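Local coordinates for protein beta-mannosidase (Trichoderma harzianum, PDB 4CVU) that probably hydrolyses terminal beta-mannosidic linkages, releasing mannose from the non-reducing ends of oligosaccharides, as a fungal member of glycoside hydrolase family 2, at residues V905-P908 with G909-K912; G882-L885 with Y886-L889. All blocks are in the same frame, centred on the assembly; numbering follows the deposited sequence.

Contact 1 (V905-P908 with G909-K912); sequences VLRP and GEKK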
ATOM      1  N   VAL A 905       0.356 -34.124   8.927  1.00 42.49           N
ATOM      2  CA  VAL A 905      -0.836 -34.873   9.217  1.00 42.18           C
ATOM      3  C   VAL A 905      -0.998 -35.021  10.704  1.00 44.26           C
ATOM      4  O   VAL A 905      -0.064 -35.281  11.399  1.00 43.09           O
ATOM      5  CB  VAL A 905      -0.817 -36.279   8.542  1.00 43.57           C
ATOM      6  CG1 VAL A 905      -1.990 -37.120   8.986  1.00 44.83           C
ATOM      7  CG2 VAL A 905      -0.828 -36.133   7.032  1.00 44.37           C
ATOM      8  N   LEU A 906      -2.217 -34.862  11.174  1.00 45.16           N
ATOM      9  CA  LEU A 906      -2.500 -34.957  12.580  1.00 47.81           C
ATOM     10  C   LEU A 906      -3.736 -35.819  12.778  1.00 51.63           C
ATOM     11  O   LEU A 906      -4.721 -35.593  12.116  1.00 49.02           O
ATOM     12  CB  LEU A 906      -2.778 -33.571  13.082  1.00 47.69           C
ATOM     13  CG  LEU A 906      -2.571 -33.247  14.529  1.00 48.71           C
ATOM     14  CD1 LEU A 906      -1.159 -33.467  14.970  1.00 50.68           C
ATOM     15  CD2 LEU A 906      -3.017 -31.821  14.722  1.00 49.39           C
ATOM     16  N   ARG A 907      -3.680 -36.778  13.703  1.00 52.75           N
ATOM     17  CA  ARG A 907      -4.820 -37.661  13.999  1.00 53.98           C
ATOM     18  C   ARG A 907      -5.383 -37.277  15.339  1.00 51.36           C
ATOM     19  O   ARG A 907      -4.676 -36.809  16.152  1.00 51.60           O
ATOM     20  CB  ARG A 907      -4.419 -39.119  14.095  1.00 56.18           C
ATOM     21  CG  ARG A 907      -3.274 -39.562  13.238  1.00 58.81           C
ATOM     22  CD  ARG A 907      -3.321 -41.055  13.118  1.00 62.09           C
ATOM     23  NE  ARG A 907      -2.060 -41.670  13.445  1.00 62.68           N
ATOM     24  CZ  ARG A 907      -1.938 -42.818  14.096  1.00 67.24           C
ATOM     25  NH1 ARG A 907      -3.000 -43.493  14.527  1.00 68.25           N
ATOM     26  NH2 ARG A 907      -0.732 -43.265  14.343  1.00 68.87           N
ATOM     27  N   PRO A 908      -6.664 -37.511  15.561  1.00 54.23           N
ATOM     28  CA  PRO A 908      -7.289 -36.965  16.740  1.00 55.59           C
ATOM     29  C   PRO A 908      -6.768 -37.615  17.994  1.00 56.11           C
ATOM     30  O   PRO A 908      -6.358 -38.772  17.957  1.00 55.30           O
ATOM     31  CB  PRO A 908      -8.767 -37.238  16.520  1.00 56.76           C
ATOM     32  CG  PRO A 908      -8.814 -38.386  15.589  1.00 56.66           C
ATOM     33  CD  PRO A 908      -7.614 -38.260  14.726  1.00 55.39           C
ATOM     34  N   GLY A 909      -6.741 -36.841  19.075  1.00 60.91           N
ATOM     35  CA  GLY A 909      -6.193 -37.301  20.342  1.00 66.55           C
ATOM     36  C   GLY A 909      -4.686 -37.134  20.413  1.00 70.50           C
ATOM     37  O   GLY A 909      -4.165 -36.803  21.475  1.00 75.34           O
ATOM     38  N   GLU A 910      -3.994 -37.383  19.293  1.00 70.56           N
ATOM     39  CA  GLU A 910      -2.566 -37.127  19.173  1.00 69.12           C
ATOM     40  C   GLU A 910      -2.342 -35.653  19.418  1.00 67.53           C
ATOM     41  O   GLU A 910      -2.940 -34.794  18.767  1.00 77.23           O
ATOM     42  CB  GLU A 910      -2.037 -37.503  17.774  1.00 71.88           C
ATOM     43  CG  GLU A 910      -0.594 -37.051  17.465  1.00 73.50           C
ATOM     44  CD  GLU A 910      -0.221 -37.041  15.975  1.00 72.15           C
ATOM     45  OE1 GLU A 910      -1.081 -37.296  15.103  1.00 68.42           O
ATOM     46  OE2 GLU A 910       0.961 -36.758  15.660  1.00 70.47           O
ATOM     47  N   LYS A 911      -1.480 -35.357  20.365  1.00 66.39           N
ATOM     48  CA  LYS A 911      -1.108 -33.988  20.636  1.00 68.16           C
ATOM     49  C   LYS A 911       0.288 -33.760  20.012  1.00 63.52           C
ATOM     50  O   LYS A 911       1.210 -34.564  20.178  1.00 65.01           O
ATOM     51  CB  LYS A 911      -1.107 -33.708  22.149  1.00 71.78           C
ATOM     52  CG  LYS A 911      -2.218 -32.775  22.640  1.00 73.60           C
ATOM     53  CD  LYS A 911      -3.434 -33.497  23.206  1.00 77.22           C
ATOM     54  CE  LYS A 911      -3.925 -32.799  24.474  1.00 81.23           C
ATOM     55  NZ  LYS A 911      -5.264 -33.260  24.950  1.00 83.21           N
ATOM     56  N   LYS A 912       0.399 -32.698  19.236  1.00 57.38           N
ATOM     57  CA  LYS A 912       1.665 -32.280  18.685  1.00 52.50           C
ATOM     58  C   LYS A 912       2.080 -30.959  19.298  1.00 47.43           C
ATOM     59  O   LYS A 912       1.295 -30.032  19.380  1.00 46.16           O
ATOM     60  CB  LYS A 912       1.583 -32.120  17.163  1.00 54.11           C
ATOM     61  CG  LYS A 912       2.939 -31.681  16.612  1.00 52.38           C
ATOM     62  CD  LYS A 912       2.951 -31.582  15.116  1.00 56.08           C
ATOM     63  CE  LYS A 912       3.690 -32.739  14.477  1.00 53.61           C
ATOM     64  NZ  LYS A 912       5.157 -32.522  14.447  1.00 51.55           N
TER
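Arg-907 and Glu-910 are the end residues of a type II beta turn that carries the chain of the Ig-fold domain from strand 904-906 into strand 911-921, which belongs to the other sheet. Pro-908 and Gly-909 fill the two middle positions, the glycine with a positive phi of 84°, as is usual for the third place of this turn. The closing backbone bond, from Glu-910 N to Arg-907 O, is weak at 3.3 Å. A second link comes from the Glu-910 side chain: with CG anti to the backbone N (chi1 170°) and the chain extended beyond it, the side chain reaches back across the turn and OE1 accepts Arg-907 N at 3.0 Å. This bond is nearly straight (174°) and meets OE1 close to the line of its C-O bond. Leu-906 CD1 lies over one face of the carboxylate, 3.8 Å from Glu-910 CD, and also touches Lys-912 CB at 3.8 Å. The Lys-912 chain leads away, and its NZ forms a salt bridge with Asp-901. The Arg-907 guanidinium makes no ion pair across the turn, its NE remaining 4.8 Å from Glu-910 OE1. A carboxylate therefore braces the main chain where the backbone bond is weak, and the nearby arginine probably helps to keep it ionised.

Contact 2 (G882-L885 with Y886-L889); sequences GVSL and YTWL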
ATOM      1  N   GLY A 882     -11.370 -35.379  13.921  1.00 49.40           N
ATOM      2  CA  GLY A 882     -10.934 -36.275  12.863  1.00 47.18           C
ATOM      3  C   GLY A 882      -9.531 -35.958  12.393  1.00 46.76           C
ATOM      4  O   GLY A 882      -8.831 -35.140  12.998  1.00 45.31           O
ATOM      5  N   VAL A 883      -9.121 -36.607  11.316  1.00 44.25           N
ATOM      6  CA  VAL A 883      -7.787 -36.412  10.764  1.00 43.68           C
ATOM      7  C   VAL A 883      -7.692 -35.071  10.062  1.00 42.60           C
ATOM      8  O   VAL A 883      -8.572 -34.703   9.284  1.00 42.13           O
ATOM      9  CB  VAL A 883      -7.427 -37.496   9.735  1.00 44.29           C
ATOM     10  CG1 VAL A 883      -6.132 -37.148   8.993  1.00 44.20           C
ATOM     11  CG2 VAL A 883      -7.293 -38.826  10.423  1.00 45.98           C
ATOM     12  N   SER A 884      -6.612 -34.346  10.338  1.00 40.20           N
ATOM     13  CA  SER A 884      -6.333 -33.111   9.640  1.00 37.89           C
ATOM     14  C   SER A 884      -5.182 -33.303   8.683  1.00 37.76           C
ATOM     15  O   SER A 884      -4.125 -33.750   9.106  1.00 38.54           O
ATOM     16  CB  SER A 884      -5.976 -32.028  10.655  1.00 36.87           C
ATOM     17  OG  SER A 884      -5.253 -31.029   9.997  1.00 37.59           O
ATOM     18  N   LEU A 885      -5.359 -32.952   7.408  1.00 37.16           N
ATOM     19  CA  LEU A 885      -4.289 -33.030   6.420  1.00 36.80           C
ATOM     20  C   LEU A 885      -3.700 -31.652   6.155  1.00 35.87           C
ATOM     21  O   LEU A 885      -4.433 -30.674   6.099  1.00 38.06           O
ATOM     22  CB  LEU A 885      -4.817 -33.612   5.091  1.00 38.30           C
ATOM     23  CG  LEU A 885      -5.429 -34.994   5.171  1.00 39.98           C
ATOM     24  CD1 LEU A 885      -5.884 -35.479   3.782  1.00 40.92           C
ATOM     25  CD2 LEU A 885      -4.396 -35.928   5.766  1.00 39.97           C
ATOM     26  N   TYR A 886      -2.373 -31.587   5.990  1.00 33.71           N
ATOM     27  CA  TYR A 886      -1.662 -30.384   5.614  1.00 31.80           C
ATOM     28  C   TYR A 886      -1.983 -29.325   6.672  1.00 31.88           C
ATOM     29  O   TYR A 886      -2.382 -28.246   6.299  1.00 30.52           O
ATOM     30  CB  TYR A 886      -2.076 -29.817   4.247  1.00 32.07           C
ATOM     31  CG  TYR A 886      -1.750 -30.751   3.093  1.00 31.81           C
ATOM     32  CD1 TYR A 886      -0.511 -30.756   2.520  1.00 32.97           C
ATOM     33  CD2 TYR A 886      -2.692 -31.613   2.617  1.00 33.32           C
ATOM     34  CE1 TYR A 886      -0.188 -31.647   1.461  1.00 33.73           C
ATOM     35  CE2 TYR A 886      -2.391 -32.506   1.558  1.00 33.30           C
ATOM     36  CZ  TYR A 886      -1.138 -32.483   0.987  1.00 34.18           C
ATOM     37  OH  TYR A 886      -0.781 -33.371  -0.082  1.00 35.23           O
ATOM     38  N   THR A 887      -1.872 -29.698   7.941  1.00 31.81           N
ATOM     39  CA  THR A 887      -2.080 -28.750   9.071  1.00 32.92           C
ATOM     40  C   THR A 887      -1.065 -27.665   8.972  1.00 33.13           C
ATOM     41  O   THR A 887       0.111 -27.968   8.777  1.00 32.27           O
ATOM     42  CB  THR A 887      -1.911 -29.516  10.392  1.00 34.66           C
ATOM     43  OG1 THR A 887      -2.719 -30.699  10.350  1.00 35.07           O
ATOM     44  CG2 THR A 887      -2.315 -28.684  11.615  1.00 34.43           C
ATOM     45  N   TRP A 888      -1.462 -26.384   9.196  1.00 34.08           N
ATOM     46  CA  TRP A 888      -0.631 -25.287   8.772  1.00 32.87           C
ATOM     47  C   TRP A 888      -0.793 -24.160   9.745  1.00 33.04           C
ATOM     48  O   TRP A 888      -1.891 -23.659   9.863  1.00 33.48           O
ATOM     49  CB  TRP A 888      -1.057 -24.801   7.363  1.00 34.87           C
ATOM     50  CG  TRP A 888      -0.235 -23.650   6.855  1.00 35.65           C
ATOM     51  CD1 TRP A 888      -0.636 -22.338   6.731  1.00 36.85           C
ATOM     52  CD2 TRP A 888       1.145 -23.691   6.468  1.00 37.32           C
ATOM     53  NE1 TRP A 888       0.415 -21.566   6.242  1.00 38.68           N
ATOM     54  CE2 TRP A 888       1.519 -22.370   6.089  1.00 37.90           C
ATOM     55  CE3 TRP A 888       2.089 -24.709   6.366  1.00 37.45           C
ATOM     56  CZ2 TRP A 888       2.782 -22.061   5.651  1.00 37.64           C
ATOM     57  CZ3 TRP A 888       3.366 -24.390   5.928  1.00 37.87           C
ATOM     58  CH2 TRP A 888       3.706 -23.090   5.581  1.00 38.34           C
ATOM     59  N   LEU A 889       0.309 -23.777  10.371  1.00 32.45           N
ATOM     60  CA  LEU A 889       0.384 -22.633  11.271  1.00 34.17           C
ATOM     61  C   LEU A 889       0.888 -21.471  10.496  1.00 33.82           C
ATOM     62  O   LEU A 889       1.810 -21.621   9.698  1.00 33.81           O
ATOM     63  CB  LEU A 889       1.348 -22.954  12.390  1.00 35.49           C
ATOM     64  CG  LEU A 889       0.921 -24.144  13.281  1.00 36.39           C
ATOM     65  CD1 LEU A 889       2.141 -24.792  13.887  1.00 37.96           C
ATOM     66  CD2 LEU A 889      -0.003 -23.682  14.359  1.00 37.86           C
TER
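The Tyr-886 ring lies with its CG-CD2 side by Leu-885, approaching it obliquely: CD2 packs against Leu-885 CB at 3.8 Å and comes within 3.7 Å of Leu-885 C. Pro-854 touches this side chain, and the tyrosine OH is hydrogen-bonded to Asp-681 of helix 664-692. The other flat group, the indole of Trp-888, leads away from 882-885 and meets His-673 of the same helix and Tyr-731, the latter with its plane at about 90°. The chain turns a corner at Leu-885 and Tyr-886, and Tyr-886 has a left-handed backbone conformation. Ser-884 and Thr-887 bond through their backbones to Leu-906 and Phe-904, so two residues here lie opposite a single one, Val-905, on the neighbouring strand, consistent with a beta bulge. The hydroxyls of the residues at its two ends meet: Ser-884 OG donates to Thr-887 OG1 at 2.6 Å. With chi1 of 159°, Ser-884 OG stands nearly opposite its own backbone N and reaches along the strand. On Thr-887 it is the methyl CG2 that lies anti to the backbone N, which leaves OG1 as the branch that meets the serine, 3.5 Å from Ser-884 CB. Thr-887 OG1 is in turn hydrogen-bonded to the carbonyl oxygen of Phe-904. The buried hydroxyls thus form a short relay: Thr-887 OG1 accepts from the serine and gives its own proton to a carbonyl that can only accept, so both its roles are used and the two limbs of the irregular strand are tied to its neighbour.

How the contacts relate
Both contacts are local and belong to the C-terminal Ig-fold domain, where strands 904-906 and 884-890 lie side by side in one sheet. Contact 2 is buried, at an irregularity within a strand; contact 1 sits at the surface, where the chain leaves that sheet for the opposing one. Their centres are 9 Å apart and they touch directly: the backbone bond between the strands, Leu-906 O to Ser-884 N at 2.9 Å, joins them, and Val-905 CG2 packs on Leu-885 CD2. The chemistry follows the setting, with a pair of neutral hydroxyls inside the sandwich and an ionic side chain bonded to the backbone at its surface.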